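PDB 3ZTH: STU0660, which is a large Csn2 protein involved in CRISPR-mediated bacterial immunity, and probably acts by binding DNA. Local coordinates for residues Glu262-Tyr265 with Phe269-Glu272. Numbering follows the deposited sequence.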
loop_
_atom_site.group_PDB
_atom_site.type_symbol
_atom_site.label_atom_id
_atom_site.label_comp_id
_atom_site.label_asym_id
_atom_site.label_seq_id
_atom_site.Cartn_x
_atom_site.Cartn_y
_atom_site.Cartn_z
ATOM N N GLU A 262 -23.260 33.041 27.349
ATOM C CA GLU A 262 -24.647 33.495 27.280
ATOM C C GLU A 262 -24.958 33.800 25.822
ATOM O O GLU A 262 -24.052 34.050 25.028
ATOM C CB GLU A 262 -24.840 34.796 28.068
ATOM C CG GLU A 262 -24.369 34.786 29.520
ATOM C CD GLU A 262 -25.311 34.045 30.476
ATOM O OE1 GLU A 262 -26.398 33.583 30.045
ATOM O OE2 GLU A 262 -24.951 33.930 31.673
ATOM N N HIS A 263 -26.232 33.764 25.455
ATOM C CA HIS A 263 -26.605 34.130 24.098
ATOM C C HIS A 263 -27.456 35.384 24.246
ATOM O O HIS A 263 -28.057 35.602 25.300
ATOM C CB HIS A 263 -27.361 33.001 23.390
ATOM C CG HIS A 263 -28.621 32.575 24.068
ATOM N ND1 HIS A 263 -29.722 33.397 24.180
ATOM C CD2 HIS A 263 -28.978 31.392 24.622
ATOM C CE1 HIS A 263 -30.705 32.736 24.768
ATOM N NE2 HIS A 263 -30.280 31.516 25.045
ATOM N N LEU A 264 -27.466 36.241 23.227
ATOM C CA LEU A 264 -28.249 37.471 23.294
ATOM C C LEU A 264 -29.741 37.173 23.331
ATOM O O LEU A 264 -30.178 36.049 23.036
ATOM C CB LEU A 264 -27.951 38.382 22.096
ATOM C CG LEU A 264 -26.561 39.024 21.988
ATOM C CD1 LEU A 264 -26.488 39.883 20.738
ATOM C CD2 LEU A 264 -26.279 39.858 23.222
ATOM N N TYR A 265 -30.510 38.189 23.710
ATOM C CA TYR A 265 -31.967 38.097 23.779
ATOM C C TYR A 265 -32.486 38.758 22.502
ATOM O O TYR A 265 -31.706 39.061 21.597
ATOM C CB TYR A 265 -32.502 38.885 24.981
ATOM C CG TYR A 265 -31.983 38.464 26.341
ATOM C CD1 TYR A 265 -32.285 37.207 26.881
ATOM C CD2 TYR A 265 -31.238 39.351 27.117
ATOM C CE1 TYR A 265 -31.866 36.852 28.167
ATOM C CE2 TYR A 265 -30.812 39.011 28.403
ATOM C CZ TYR A 265 -31.132 37.765 28.923
ATOM O OH TYR A 265 -30.734 37.462 30.210
ATOM N N PHE A 269 -36.367 43.547 23.050
ATOM C CA PHE A 269 -36.349 43.289 24.477
ATOM C C PHE A 269 -35.175 44.045 25.114
ATOM O O PHE A 269 -35.356 44.795 26.068
ATOM C CB PHE A 269 -36.205 41.782 24.738
ATOM C CG PHE A 269 -36.050 41.432 26.195
ATOM C CD1 PHE A 269 -37.168 41.291 27.015
ATOM C CD2 PHE A 269 -34.780 41.283 26.755
ATOM C CE1 PHE A 269 -37.022 41.005 28.377
ATOM C CE2 PHE A 269 -34.621 40.998 28.115
ATOM C CZ PHE A 269 -35.745 40.858 28.928
HETATM N N MSE A 270 -33.980 43.854 24.567
HETATM C CA MSE A 270 -32.785 44.502 25.097
HETATM C C MSE A 270 -32.801 46.017 24.965
HETATM O O MSE A 270 -32.292 46.733 25.832
HETATM C CB MSE A 270 -31.543 43.942 24.416
HETATM C CG MSE A 270 -31.363 42.457 24.640
HETATM SE SE MSE A 270 -29.674 41.832 23.946
HETATM C CE MSE A 270 -30.135 41.747 22.070
ATOM N N TYR A 271 -33.382 46.510 23.881
ATOM C CA TYR A 271 -33.447 47.948 23.687
ATOM C C TYR A 271 -34.208 48.575 24.846
ATOM O O TYR A 271 -33.736 49.527 25.472
ATOM C CB TYR A 271 -34.157 48.283 22.381
ATOM C CG TYR A 271 -34.273 49.765 22.119
ATOM C CD1 TYR A 271 -33.185 50.495 21.642
ATOM C CD2 TYR A 271 -35.469 50.438 22.351
ATOM C CE1 TYR A 271 -33.285 51.858 21.400
ATOM C CE2 TYR A 271 -35.584 51.803 22.113
ATOM C CZ TYR A 271 -34.485 52.507 21.638
ATOM O OH TYR A 271 -34.590 53.862 21.410
ATOM N N GLU A 272 -35.389 48.034 25.133
ATOM C CA GLU A 272 -36.207 48.568 26.216
ATOM C C GLU A 272 -35.505 48.495 27.564
ATOM O O GLU A 272 -35.514 49.470 28.316
ATOM C CB GLU A 272 -37.564 47.855 26.248
ATOM C CG GLU A 272 -38.539 48.426 25.215
ATOM C CD GLU A 272 -39.724 47.514 24.919
ATOM O OE1 GLU A 272 -40.293 46.935 25.875
ATOM O OE2 GLU A 272 -40.092 47.386 23.727
#
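Phe269 drives the edge of its ring against one face of Tyr265 in a T-shaped (edge-to-face) pair, with centroids 5.3 Å apart and planes at 65°. The meeting edge is the CD2-CE2 side: Phe269 CE2 lies over the rim of the tyrosine ring, 3.9 Å from Tyr265 CD2, while Phe269 CD2 rests 3.8 Å from Tyr265 CB. Phe269 gets there by leaving the helix with CG anti to its own N (chi1 175°). Selenomethionine Met270 takes a different approach, crossing Tyr265 at about a right angle. Its CG sits at the edge of the tyrosine ring, in the ring plane, and also packs 3.8 Å from Tyr265 CB, so Tyr265 is gripped on a face by one helix residue and at an edge by the next. Met270 SE is 3.7 Å from Tyr265 N and 4.0 Å from Leu264 CD2, and a bend at chi3 (-78°) turns the terminal CE toward the carbonyl of Tyr265. No hydrogen bond joins the two segments. Beside the apolar cluster, His263 ND1 donates a nearly straight bond to Leu264 O (2.9 Å), with the donor above the carbonyl plane and the acceptor close to the imidazole plane. The contact joins the loop just after strand 261-263, an outermost strand of the sheet within this chain and antiparallel to strand 254-257, to helix 267-277, which follows it. Leu264 also packs on Val254 and Ile256 of that neighbouring strand, the Tyr265 ring lies nearly parallel to that of Phe325, and Met270 reaches Phe289 and Leu293 of helix 286-296.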